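Local coordinates for pentafunctional AROM polypeptide (Schizosaccharomyces pombe, PDB 5SWV), which catalyses five consecutive steps of the shikimate pathway, with the dehydroquinate dehydratase and shikimate dehydrogenase portions present in this construct, at residues Ile378-Thr383 and Tyr410-Val415; Tyr389-Leu394 and Ala442-Ile447; Tyr400-Thr405 and Ala458-Ala463; Phe474-Tyr479 and Pro485-Ala490. All coordinates share one frame; numbering follows the deposited sequence.

Contact 1. Residues Ile378-Thr383 and Tyr410-Val415; sequences IGAGGT and YRVQDV
Arg411 sends CG trans to its backbone N (chi1 -170°) and then bends at chi2 and chi3, which brings the guanidinium up to Ala380. In Val412, next along the helix, it is CG1 that lies trans to N; the other branch, CG2, stays beside N and faces Ala380 as well. The methyl of Ala380 therefore meets two different surfaces. Its CB lies 3.8 Å from Val412 CG2, a plain apolar contact, and 3.8 Å from Arg411 NH1. The carbonyl of Ala380 approaches the guanidinium at its edge, near the plane, with O 2.9 Å from NH1, but the angle is too poor for a hydrogen bond. The firm polar partner of Arg411 is instead Asn408, whose OD1 takes a bond from NH2. Val412 also touches Ser384 and Ile388 of helix 382-393 and Leu401 of strand 398-403. Ala380 sits in the Gly-Ala-Gly-Gly turn between strand 374-378 and helix 382-393, consistent with the glycine-rich dinucleotide-binding loop of a Rossmann fold, as in other shikimate dehydrogenases. Gly379, at phi 113°, has a backbone shape that calls for glycine. Chemically, the loop is held against helix 406-413 by a small apolar contact, while the arginine adds at most a loose electrostatic attraction between the guanidinium, probably charged, and the carbonyl oxygen.

Contact 2. Residues Tyr389-Leu394 and Ala442-Ile447; sequences YSLHRL and AVVSTI
Leu391 reaches from helix 382-393 onto strand 440-445 and carries the whole apolar contact, spreading its two methyl branches over two residues of the strand. CD2 lies 4.0 Å from Ala442 CB, and CD1 comes to 4.3 Å from Val444 CG2. Chi1 of -70° sets CG trans to the carbonyl carbon of Leu391, and from there the fork opens toward the strand. With chi2 at -177°, CD1 carries the chain on in extended form to the valine, and CD2 branches off to the alanine. Ala442 and Val444 both aim their CB atoms at the helix, whereas Val443 between them turns to the other face of the sheet. On the valine it is CG2 that meets the leucine, while CG1 lies trans to the backbone N. Leu391 also touches Val377 on the adjoining strand, and Val444 is shared with Ala387 one turn back and with Phe361 of helix 353-364.

This is the helix-on-sheet packing of a Rossmann-like domain: the helix that follows strand 374-378 lies over one face of the parallel sheet and rests on the neighbouring strand 440-445 too. All three touching residues are buried, and the contact between them is purely one of methyl groups.

Backbone hydrogen bonds fix strand 440-445 from both flanks, Ala442 and Val444 pairing with strand 374-378 and Val443 with strand 472-476.

Contact 3. Residues Tyr400-Thr405 and Ala458-Ala463; sequences YLLNRT and ASVIKA
Leu402 points from strand 398-403 toward helix 455-466, and its side chain crosses that of Ile461 obliquely. One branch does all the touching: CD2 lies 3.7 Å from Ile461 CG1 and 4.2 Å from Val460 CG1, so a single methyl meets two consecutive residues of the helix. The two arrive differently. Val460 aims its CB at the strand. Ile461 starts out along the flank, but chi1 of -66° puts CG1 trans to its carbonyl carbon and swings the longer arm back toward the leucine. Leu402 itself has CG trans to the backbone N (chi1 176°), which extends the fork out from the sheet.

A Rossmann-type sheet carries helices on both faces, and here the neighbours in sequence divide accordingly. Leu402 faces helix 455-466, while Leu401 turns to the other face and packs on Ser409 and Val412 of helix 406-413. Helix 455-466 follows strand 440-445 in the chain, yet it reaches across to strand 398-403, on the far side of strand 374-378.

Around the central methyl the apolar layer continues. Leu402 also touches Leu376 and Ile425 on the two flanking strands, Val460 packs on Ile430, and Ile461 on Leu453.

Contact 4. Residues Phe474-Tyr479 and Pro485-Ala490; sequences FLDMAY and PLMAVA
Phe474 lays its ring into a hollow on helix 485-492 formed by Leu486, Met487 and Ala490. The floor is the Ala490 methyl, which sits over one face as a CH-pi contact: CB is 4.0 Å from the ring centroid and 16° off the normal. Farther out on the ring, CE2 meets Met487 CA at 3.8 Å and CZ meets Leu486 CB at 3.9 Å, the phenylalanine and leucine side chains crossing at about a right angle. Met487 then runs on past the phenylalanine and bends at chi3, bringing its CE methyl to 3.6 Å from Asp476 CB. Thus the strand offers two bumps, Phe474 and Asp476, and the methionine fits against both. The carboxylate ties the loop: OD1 accepts from Ala478 N at 2.9 Å (167°) in an Asx turn, and OD2 bonds to Thr484 OG1. That hydroxyl also takes a bond from Met487 N at the start of the helix. Strand 474-476 and helix 485-490 run antiparallel, at 169° and with their axes 8.9 Å apart, the return leg of the beta-alpha-beta crossover that leads to strand 496-498 in this Rossmann-like domain.

Overall arrangement
All four contacts belong to one parallel six-stranded sheet and its helices, a Rossmann-like domain, with centres 12 to 19 Å apart. Along the chain contacts 1, 2 and 3 interleave, their segments alternating, while contact 4 follows in series. Contacts 1 and 2 share helix 382-393 and lie on one face; contacts 3 and 4 pack helices 455-466 and 485-492 on the other, where Ile461 meets Leu486. Backbone bonds stitch strand to strand: Gly379 to Leu402, Ile378 to Val444, Val443 to Leu475. Contact 1 lies at the C-terminal ends of the strands, where a Rossmann domain usually has its site, while the other three pack helices on the sheet.

Contact 1. Residues Ile378-Thr383 and Tyr410-Val415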
loop_
_atom_site.group_PDB
_atom_site.type_symbol
_atom_site.label_atom_id
_atom_site.label_comp_id
_atom_site.label_asym_id
_atom_site.label_seq_id
_atom_site.Cartn_x
_atom_site.Cartn_y
_atom_site.Cartn_z
ATOM N N ILE A 378 9.830 -24.218 -7.483
ATOM C CA ILE A 378 10.683 -24.997 -8.377
ATOM C C ILE A 378 11.926 -24.189 -8.695
ATOM O O ILE A 378 11.822 -23.059 -9.166
ATOM C CB ILE A 378 9.965 -25.296 -9.692
ATOM C CG1 ILE A 378 8.630 -25.995 -9.420
ATOM C CG2 ILE A 378 10.847 -26.159 -10.575
ATOM C CD1 ILE A 378 7.670 -25.981 -10.585
ATOM N N GLY A 379 13.092 -24.779 -8.445
ATOM C CA GLY A 379 14.382 -24.092 -8.588
ATOM C C GLY A 379 15.108 -23.879 -7.261
ATOM O O GLY A 379 14.529 -24.029 -6.174
ATOM N N ALA A 380 16.386 -23.526 -7.378
ATOM C CA ALA A 380 17.280 -23.418 -6.240
ATOM C C ALA A 380 18.259 -22.238 -6.280
ATOM O O ALA A 380 19.241 -22.209 -5.515
ATOM C CB ALA A 380 18.053 -24.718 -6.112
ATOM N N GLY A 381 17.990 -21.256 -7.136
ATOM C CA GLY A 381 18.821 -20.061 -7.196
ATOM C C GLY A 381 18.384 -19.035 -6.178
ATOM O O GLY A 381 17.614 -19.320 -5.246
ATOM N N GLY A 382 18.879 -17.819 -6.368
ATOM C CA GLY A 382 18.478 -16.687 -5.540
ATOM C C GLY A 382 16.991 -16.437 -5.511
ATOM O O GLY A 382 16.442 -16.132 -4.466
ATOM N N THR A 383 16.342 -16.575 -6.657
ATOM C CA THR A 383 14.934 -16.252 -6.758
ATOM C C THR A 383 14.093 -17.257 -5.962
ATOM O O THR A 383 13.107 -16.875 -5.343
ATOM C CB THR A 383 14.460 -16.165 -8.229
ATOM O OG1 THR A 383 15.215 -15.178 -8.922
ATOM C CG2 THR A 383 13.007 -15.740 -8.315
ATOM N N TYR A 410 18.613 -28.796 -0.650
ATOM C CA TYR A 410 19.206 -28.684 0.684
ATOM C C TYR A 410 19.936 -27.367 0.910
ATOM O O TYR A 410 19.831 -26.790 1.971
ATOM C CB TYR A 410 20.136 -29.879 0.993
ATOM C CG TYR A 410 19.395 -31.091 1.531
ATOM C CD1 TYR A 410 18.638 -30.989 2.701
ATOM C CD2 TYR A 410 19.446 -32.333 0.878
ATOM C CE1 TYR A 410 17.938 -32.069 3.200
ATOM C CE2 TYR A 410 18.752 -33.427 1.375
ATOM C CZ TYR A 410 17.999 -33.279 2.539
ATOM O OH TYR A 410 17.294 -34.323 3.078
ATOM N N ARG A 411 20.658 -26.885 -0.083
ATOM C CA ARG A 411 21.349 -25.610 0.047
ATOM C C ARG A 411 20.358 -24.457 0.370
ATOM O O ARG A 411 20.613 -23.587 1.230
ATOM C CB ARG A 411 22.111 -25.310 -1.242
ATOM C CG ARG A 411 23.051 -24.125 -1.128
ATOM C CD ARG A 411 23.004 -23.242 -2.357
ATOM N NE ARG A 411 23.477 -24.010 -3.505
ATOM C CZ ARG A 411 22.784 -24.296 -4.610
ATOM N NH1 ARG A 411 21.534 -23.855 -4.809
ATOM N NH2 ARG A 411 23.376 -25.025 -5.554
ATOM N N VAL A 412 19.229 -24.485 -0.326
ATOM C CA VAL A 412 18.173 -23.518 -0.137
ATOM C C VAL A 412 17.501 -23.711 1.209
ATOM O O VAL A 412 17.288 -22.746 1.928
ATOM C CB VAL A 412 17.110 -23.653 -1.232
ATOM C CG1 VAL A 412 15.916 -22.751 -0.936
ATOM C CG2 VAL A 412 17.716 -23.335 -2.593
ATOM N N GLN A 413 17.135 -24.951 1.525
ATOM C CA GLN A 413 16.453 -25.254 2.785
ATOM C C GLN A 413 17.258 -24.742 3.988
ATOM O O GLN A 413 16.696 -24.151 4.907
ATOM C CB GLN A 413 16.196 -26.770 2.918
ATOM C CG GLN A 413 15.509 -27.212 4.220
ATOM C CD GLN A 413 15.261 -28.710 4.288
ATOM O OE1 GLN A 413 16.205 -29.503 4.315
ATOM N NE2 GLN A 413 13.991 -29.108 4.322
ATOM N N ASP A 414 18.575 -24.948 3.943
ATOM C CA ASP A 414 19.464 -24.658 5.068
ATOM C C ASP A 414 19.657 -23.164 5.348
ATOM O O ASP A 414 20.214 -22.814 6.381
ATOM C CB ASP A 414 20.839 -25.347 4.877
ATOM C CG ASP A 414 20.750 -26.897 4.896
ATOM O OD1 ASP A 414 19.715 -27.478 5.326
ATOM O OD2 ASP A 414 21.723 -27.545 4.461
ATOM N N VAL A 415 19.211 -22.295 4.442
ATOM C CA VAL A 415 19.125 -20.852 4.715
ATOM C C VAL A 415 18.072 -20.537 5.792
ATOM O O VAL A 415 18.182 -19.561 6.512
ATOM C CB VAL A 415 18.780 -20.065 3.422
ATOM C CG1 VAL A 415 18.497 -18.592 3.707
ATOM C CG2 VAL A 415 19.896 -20.190 2.389
#

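Contact 2. Residues Tyr389-Leu394 and Ala442-Ile447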
loop_
_atom_site.group_PDB
_atom_site.type_symbol
_atom_site.label_atom_id
_atom_site.label_comp_id
_atom_site.label_asym_id
_atom_site.label_seq_id
_atom_site.Cartn_x
_atom_site.Cartn_y
_atom_site.Cartn_z
ATOM N N TYR A 389 10.497 -17.486 1.083
ATOM C CA TYR A 389 10.124 -16.393 2.013
ATOM C C TYR A 389 8.721 -15.834 1.713
ATOM O O TYR A 389 7.886 -15.732 2.609
ATOM C CB TYR A 389 11.170 -15.271 2.003
ATOM C CG TYR A 389 10.801 -14.055 2.821
ATOM C CD1 TYR A 389 10.654 -14.135 4.194
ATOM C CD2 TYR A 389 10.609 -12.809 2.212
ATOM C CE1 TYR A 389 10.326 -13.010 4.956
ATOM C CE2 TYR A 389 10.272 -11.678 2.952
ATOM C CZ TYR A 389 10.131 -11.774 4.329
ATOM O OH TYR A 389 9.794 -10.645 5.060
ATOM N N SER A 390 8.456 -15.522 0.445
ATOM C CA SER A 390 7.157 -14.961 0.054
ATOM C C SER A 390 6.025 -15.927 0.382
ATOM O O SER A 390 5.037 -15.528 0.977
ATOM C CB SER A 390 7.130 -14.580 -1.434
ATOM O OG SER A 390 8.025 -13.524 -1.694
ATOM N N LEU A 391 6.160 -17.193 0.010
ATOM C CA LEU A 391 5.067 -18.144 0.274
ATOM C C LEU A 391 4.854 -18.301 1.769
ATOM O O LEU A 391 3.725 -18.302 2.231
ATOM C CB LEU A 391 5.299 -19.501 -0.407
ATOM C CG LEU A 391 5.174 -19.458 -1.935
ATOM C CD1 LEU A 391 5.346 -20.825 -2.558
ATOM C CD2 LEU A 391 3.833 -18.883 -2.358
ATOM N N HIS A 392 5.949 -18.367 2.511
ATOM C CA HIS A 392 5.877 -18.476 3.952
ATOM C C HIS A 392 5.196 -17.257 4.552
ATOM O O HIS A 392 4.329 -17.382 5.424
ATOM C CB HIS A 392 7.270 -18.676 4.575
ATOM C CG HIS A 392 7.228 -19.027 6.031
ATOM N ND1 HIS A 392 7.189 -18.073 7.024
ATOM C CD2 HIS A 392 7.196 -20.226 6.659
ATOM C CE1 HIS A 392 7.137 -18.668 8.202
ATOM N NE2 HIS A 392 7.137 -19.974 8.009
ATOM N N ARG A 393 5.554 -16.080 4.065
ATOM C CA ARG A 393 4.995 -14.844 4.603
ATOM C C ARG A 393 3.514 -14.697 4.320
ATOM O O ARG A 393 2.821 -14.052 5.072
ATOM C CB ARG A 393 5.755 -13.640 4.046
ATOM C CG ARG A 393 5.479 -12.337 4.769
ATOM C CD ARG A 393 6.683 -11.417 4.717
ATOM N NE ARG A 393 6.239 -10.029 4.800
ATOM C CZ ARG A 393 6.099 -9.322 5.913
ATOM N NH1 ARG A 393 6.383 -9.843 7.109
ATOM N NH2 ARG A 393 5.665 -8.067 5.825
ATOM N N LEU A 394 3.037 -15.292 3.234
ATOM C CA LEU A 394 1.617 -15.319 2.918
ATOM C C LEU A 394 0.866 -16.404 3.682
ATOM O O LEU A 394 -0.335 -16.531 3.497
ATOM C CB LEU A 394 1.410 -15.559 1.416
ATOM C CG LEU A 394 1.935 -14.535 0.398
ATOM C CD1 LEU A 394 2.315 -15.173 -0.929
ATOM C CD2 LEU A 394 0.916 -13.446 0.147
ATOM N N ALA A 442 -0.692 -22.601 -4.574
ATOM C CA ALA A 442 0.269 -21.603 -5.068
ATOM C C ALA A 442 1.499 -22.292 -5.621
ATOM O O ALA A 442 1.983 -23.245 -5.024
ATOM C CB ALA A 442 0.669 -20.644 -3.955
ATOM N N VAL A 443 1.995 -21.822 -6.763
ATOM C CA VAL A 443 3.195 -22.386 -7.363
ATOM C C VAL A 443 4.079 -21.276 -7.912
ATOM O O VAL A 443 3.573 -20.293 -8.427
ATOM C CB VAL A 443 2.844 -23.395 -8.479
ATOM C CG1 VAL A 443 4.108 -23.969 -9.117
ATOM C CG2 VAL A 443 1.977 -24.525 -7.927
ATOM N N VAL A 444 5.398 -21.431 -7.789
ATOM C CA VAL A 444 6.357 -20.494 -8.382
ATOM C C VAL A 444 7.459 -21.279 -9.086
ATOM O O VAL A 444 8.141 -22.083 -8.452
ATOM C CB VAL A 444 7.009 -19.565 -7.338
ATOM C CG1 VAL A 444 7.778 -18.448 -8.031
ATOM C CG2 VAL A 444 5.961 -18.984 -6.408
ATOM N N SER A 445 7.626 -21.068 -10.393
ATOM C CA SER A 445 8.778 -21.605 -11.107
ATOM C C SER A 445 9.821 -20.524 -11.215
ATOM O O SER A 445 9.536 -19.472 -11.760
ATOM C CB SER A 445 8.404 -22.055 -12.499
ATOM O OG SER A 445 9.583 -22.406 -13.201
ATOM N N THR A 446 11.020 -20.783 -10.703
ATOM C CA THR A 446 12.146 -19.845 -10.801
ATOM C C THR A 446 13.224 -20.299 -11.793
ATOM O O THR A 446 14.268 -19.676 -11.908
ATOM C CB THR A 446 12.789 -19.655 -9.424
ATOM O OG1 THR A 446 13.358 -20.889 -8.993
ATOM C CG2 THR A 446 11.752 -19.239 -8.414
ATOM N N ILE A 447 12.976 -21.379 -12.515
ATOM C CA ILE A 447 13.994 -21.944 -13.395
ATOM C C ILE A 447 13.907 -21.267 -14.772
ATOM O O ILE A 447 12.923 -20.554 -15.032
ATOM C CB ILE A 447 13.896 -23.491 -13.451
ATOM C CG1 ILE A 447 12.660 -23.962 -14.230
ATOM C CG2 ILE A 447 13.909 -24.053 -12.035
ATOM C CD1 ILE A 447 12.452 -25.460 -14.185
#

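Contact 3. Residues Tyr400-Thr405 and Ala458-Ala463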
loop_
_atom_site.group_PDB
_atom_site.type_symbol
_atom_site.label_atom_id
_atom_site.label_comp_id
_atom_site.label_asym_id
_atom_site.label_seq_id
_atom_site.Cartn_x
_atom_site.Cartn_y
_atom_site.Cartn_z
ATOM N N TYR A 400 6.452 -27.014 -0.592
ATOM C CA TYR A 400 7.163 -28.075 -1.315
ATOM C C TYR A 400 8.248 -27.481 -2.206
ATOM O O TYR A 400 8.050 -26.423 -2.818
ATOM C CB TYR A 400 6.188 -28.976 -2.099
ATOM C CG TYR A 400 5.382 -29.847 -1.165
ATOM C CD1 TYR A 400 4.185 -29.389 -0.608
ATOM C CD2 TYR A 400 5.847 -31.097 -0.769
ATOM C CE1 TYR A 400 3.454 -30.169 0.289
ATOM C CE2 TYR A 400 5.126 -31.883 0.124
ATOM C CZ TYR A 400 3.924 -31.414 0.655
ATOM O OH TYR A 400 3.199 -32.182 1.550
ATOM N N LEU A 401 9.394 -28.159 -2.256
ATOM C CA LEU A 401 10.565 -27.670 -2.975
ATOM C C LEU A 401 11.118 -28.733 -3.916
ATOM O O LEU A 401 11.479 -29.821 -3.478
ATOM C CB LEU A 401 11.629 -27.253 -1.979
ATOM C CG LEU A 401 12.944 -26.700 -2.536
ATOM C CD1 LEU A 401 12.733 -25.496 -3.447
ATOM C CD2 LEU A 401 13.872 -26.317 -1.396
ATOM N N LEU A 402 11.209 -28.405 -5.202
ATOM C CA LEU A 402 11.486 -29.382 -6.238
ATOM C C LEU A 402 12.644 -28.957 -7.120
ATOM O O LEU A 402 12.648 -27.836 -7.647
ATOM C CB LEU A 402 10.249 -29.574 -7.094
ATOM C CG LEU A 402 10.382 -30.512 -8.305
ATOM C CD1 LEU A 402 10.755 -31.943 -7.908
ATOM C CD2 LEU A 402 9.082 -30.507 -9.097
ATOM N N ASN A 403 13.596 -29.876 -7.304
ATOM C CA ASN A 403 14.805 -29.643 -8.086
ATOM C C ASN A 403 15.348 -30.884 -8.776
ATOM O O ASN A 403 14.901 -32.004 -8.532
ATOM C CB ASN A 403 15.885 -29.059 -7.182
ATOM C CG ASN A 403 15.630 -27.606 -6.857
ATOM O OD1 ASN A 403 15.698 -26.759 -7.733
ATOM N ND2 ASN A 403 15.296 -27.318 -5.608
ATOM N N ARG A 404 16.324 -30.660 -9.649
ATOM C CA ARG A 404 17.040 -31.732 -10.335
ATOM C C ARG A 404 17.774 -32.603 -9.336
ATOM O O ARG A 404 17.800 -33.801 -9.505
ATOM C CB ARG A 404 18.041 -31.171 -11.356
ATOM C CG ARG A 404 17.399 -30.560 -12.597
ATOM C CD ARG A 404 18.329 -29.530 -13.219
ATOM N NE ARG A 404 17.855 -29.038 -14.517
ATOM C CZ ARG A 404 17.965 -29.691 -15.679
ATOM N NH1 ARG A 404 18.520 -30.895 -15.733
ATOM N NH2 ARG A 404 17.516 -29.135 -16.803
ATOM N N THR A 405 18.365 -32.001 -8.306
ATOM C CA THR A 405 19.094 -32.755 -7.281
ATOM C C THR A 405 18.698 -32.350 -5.861
ATOM O O THR A 405 18.207 -31.238 -5.618
ATOM C CB THR A 405 20.642 -32.637 -7.446
ATOM O OG1 THR A 405 21.117 -31.349 -7.011
ATOM C CG2 THR A 405 21.062 -32.889 -8.911
ATOM N N ALA A 458 9.634 -32.988 -15.263
ATOM C CA ALA A 458 8.386 -32.548 -15.913
ATOM C C ALA A 458 7.189 -33.399 -15.496
ATOM O O ALA A 458 6.109 -32.881 -15.202
ATOM C CB ALA A 458 8.545 -32.591 -17.428
ATOM N N SER A 459 7.415 -34.711 -15.497
ATOM C CA SER A 459 6.461 -35.712 -15.041
ATOM C C SER A 459 5.847 -35.406 -13.678
ATOM O O SER A 459 4.643 -35.562 -13.489
ATOM C CB SER A 459 7.170 -37.066 -14.973
ATOM O OG SER A 459 6.446 -37.995 -14.188
ATOM N N VAL A 460 6.692 -34.986 -12.740
ATOM C CA VAL A 460 6.276 -34.659 -11.368
ATOM C C VAL A 460 5.474 -33.356 -11.333
ATOM O O VAL A 460 4.464 -33.246 -10.631
ATOM C CB VAL A 460 7.499 -34.486 -10.429
ATOM C CG1 VAL A 460 7.052 -34.221 -8.993
ATOM C CG2 VAL A 460 8.408 -35.702 -10.487
ATOM N N ILE A 461 5.952 -32.370 -12.088
ATOM C CA ILE A 461 5.294 -31.074 -12.193
ATOM C C ILE A 461 3.893 -31.247 -12.773
ATOM O O ILE A 461 2.918 -30.763 -12.188
ATOM C CB ILE A 461 6.123 -30.090 -13.054
ATOM C CG1 ILE A 461 7.454 -29.763 -12.361
ATOM C CG2 ILE A 461 5.345 -28.793 -13.316
ATOM C CD1 ILE A 461 8.483 -29.126 -13.272
ATOM N N LYS A 462 3.807 -31.944 -13.909
ATOM C CA LYS A 462 2.526 -32.331 -14.506
ATOM C C LYS A 462 1.566 -32.953 -13.496
ATOM O O LYS A 462 0.409 -32.560 -13.420
ATOM C CB LYS A 462 2.748 -33.326 -15.636
ATOM C CG LYS A 462 3.157 -32.693 -16.956
ATOM C CD LYS A 462 3.489 -33.781 -17.979
ATOM C CE LYS A 462 3.294 -33.305 -19.415
ATOM N NZ LYS A 462 4.191 -32.162 -19.736
ATOM N N ALA A 463 2.061 -33.912 -12.722
ATOM C CA ALA A 463 1.242 -34.635 -11.753
ATOM C C ALA A 463 0.706 -33.746 -10.631
ATOM O O ALA A 463 -0.480 -33.789 -10.329
ATOM C CB ALA A 463 2.026 -35.793 -11.163
#

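Contact 4. Residues Phe474-Tyr479 and Pro485-Ala490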
loop_
_atom_site.group_PDB
_atom_site.type_symbol
_atom_site.label_atom_id
_atom_site.label_comp_id
_atom_site.label_asym_id
_atom_site.label_seq_id
_atom_site.Cartn_x
_atom_site.Cartn_y
_atom_site.Cartn_z
ATOM N N PHE A 474 -0.531 -19.836 -10.248
ATOM C CA PHE A 474 0.783 -20.237 -10.737
ATOM C C PHE A 474 1.528 -19.002 -11.197
ATOM O O PHE A 474 0.975 -18.204 -11.955
ATOM C CB PHE A 474 0.613 -21.165 -11.923
ATOM C CG PHE A 474 1.895 -21.499 -12.615
ATOM C CD1 PHE A 474 2.661 -22.582 -12.199
ATOM C CD2 PHE A 474 2.341 -20.745 -13.687
ATOM C CE1 PHE A 474 3.854 -22.898 -12.835
ATOM C CE2 PHE A 474 3.532 -21.057 -14.327
ATOM C CZ PHE A 474 4.293 -22.128 -13.898
ATOM N N LEU A 475 2.779 -18.857 -10.769
ATOM C CA LEU A 475 3.631 -17.742 -11.199
ATOM C C LEU A 475 4.934 -18.250 -11.804
ATOM O O LEU A 475 5.638 -19.028 -11.180
ATOM C CB LEU A 475 3.951 -16.834 -10.011
ATOM C CG LEU A 475 4.992 -15.730 -10.224
ATOM C CD1 LEU A 475 4.536 -14.752 -11.284
ATOM C CD2 LEU A 475 5.238 -15.002 -8.920
ATOM N N ASP A 476 5.275 -17.793 -12.999
ATOM C CA ASP A 476 6.574 -18.095 -13.580
ATOM C C ASP A 476 7.382 -16.821 -13.541
ATOM O O ASP A 476 6.912 -15.805 -14.020
ATOM C CB ASP A 476 6.416 -18.569 -15.024
ATOM C CG ASP A 476 7.666 -19.236 -15.569
ATOM O OD1 ASP A 476 8.785 -18.782 -15.249
ATOM O OD2 ASP A 476 7.527 -20.207 -16.344
ATOM N N MET A 477 8.590 -16.880 -12.991
ATOM C CA MET A 477 9.460 -15.709 -12.891
ATOM C C MET A 477 10.224 -15.352 -14.152
ATOM O O MET A 477 10.826 -14.285 -14.202
ATOM C CB MET A 477 10.454 -15.882 -11.755
ATOM C CG MET A 477 9.788 -15.928 -10.403
ATOM S SD MET A 477 8.882 -14.414 -10.086
ATOM C CE MET A 477 10.228 -13.248 -9.839
ATOM N N ALA A 478 10.203 -16.210 -15.166
ATOM C CA ALA A 478 10.815 -15.868 -16.451
ATOM C C ALA A 478 9.842 -15.127 -17.391
ATOM O O ALA A 478 8.618 -15.376 -17.404
ATOM C CB ALA A 478 11.371 -17.116 -17.119
ATOM N N TYR A 479 10.412 -14.223 -18.185
ATOM C CA TYR A 479 9.665 -13.415 -19.166
ATOM C C TYR A 479 10.305 -13.551 -20.556
ATOM O O TYR A 479 10.273 -12.628 -21.362
ATOM C CB TYR A 479 9.609 -11.946 -18.718
ATOM C CG TYR A 479 10.960 -11.354 -18.344
ATOM C CD1 TYR A 479 11.770 -10.731 -19.299
ATOM C CD2 TYR A 479 11.433 -11.427 -17.028
ATOM C CE1 TYR A 479 13.004 -10.195 -18.957
ATOM C CE2 TYR A 479 12.665 -10.897 -16.676
ATOM C CZ TYR A 479 13.447 -10.282 -17.643
ATOM O OH TYR A 479 14.666 -9.749 -17.289
ATOM N N PRO A 485 6.794 -22.423 -21.509
ATOM C CA PRO A 485 6.417 -23.836 -21.494
ATOM C C PRO A 485 5.537 -24.255 -20.307
ATOM O O PRO A 485 4.447 -24.792 -20.517
ATOM C CB PRO A 485 7.774 -24.549 -21.442
ATOM C CG PRO A 485 8.699 -23.639 -22.173
ATOM C CD PRO A 485 8.161 -22.237 -22.043
ATOM N N LEU A 486 6.002 -23.990 -19.087
ATOM C CA LEU A 486 5.291 -24.428 -17.873
ATOM C C LEU A 486 3.953 -23.745 -17.679
ATOM O O LEU A 486 2.998 -24.364 -17.207
ATOM C CB LEU A 486 6.136 -24.209 -16.613
ATOM C CG LEU A 486 7.264 -25.202 -16.350
ATOM C CD1 LEU A 486 7.950 -24.842 -15.047
ATOM C CD2 LEU A 486 6.749 -26.632 -16.299
ATOM N N MET A 487 3.895 -22.467 -18.027
ATOM C CA MET A 487 2.644 -21.715 -17.971
ATOM C C MET A 487 1.550 -22.420 -18.770
ATOM O O MET A 487 0.424 -22.537 -18.296
ATOM C CB MET A 487 2.827 -20.277 -18.468
ATOM C CG MET A 487 2.256 -19.258 -17.507
ATOM S SD MET A 487 2.598 -17.549 -17.960
ATOM C CE MET A 487 4.352 -17.380 -17.665
ATOM N N ALA A 488 1.895 -22.912 -19.961
ATOM C CA ALA A 488 0.936 -23.655 -20.801
ATOM C C ALA A 488 0.399 -24.904 -20.092
ATOM O O ALA A 488 -0.825 -25.118 -20.048
ATOM C CB ALA A 488 1.563 -24.036 -22.133
ATOM N N VAL A 489 1.319 -25.696 -19.525
ATOM C CA VAL A 489 0.962 -26.916 -18.790
ATOM C C VAL A 489 -0.031 -26.556 -17.698
ATOM O O VAL A 489 -1.062 -27.225 -17.539
ATOM C CB VAL A 489 2.197 -27.598 -18.143
ATOM C CG1 VAL A 489 1.765 -28.706 -17.183
ATOM C CG2 VAL A 489 3.147 -28.150 -19.205
ATOM N N ALA A 490 0.304 -25.487 -16.973
ATOM C CA ALA A 490 -0.464 -25.030 -15.835
ATOM C C ALA A 490 -1.816 -24.523 -16.273
ATOM O O ALA A 490 -2.836 -24.868 -15.672
ATOM C CB ALA A 490 0.298 -23.938 -15.097
#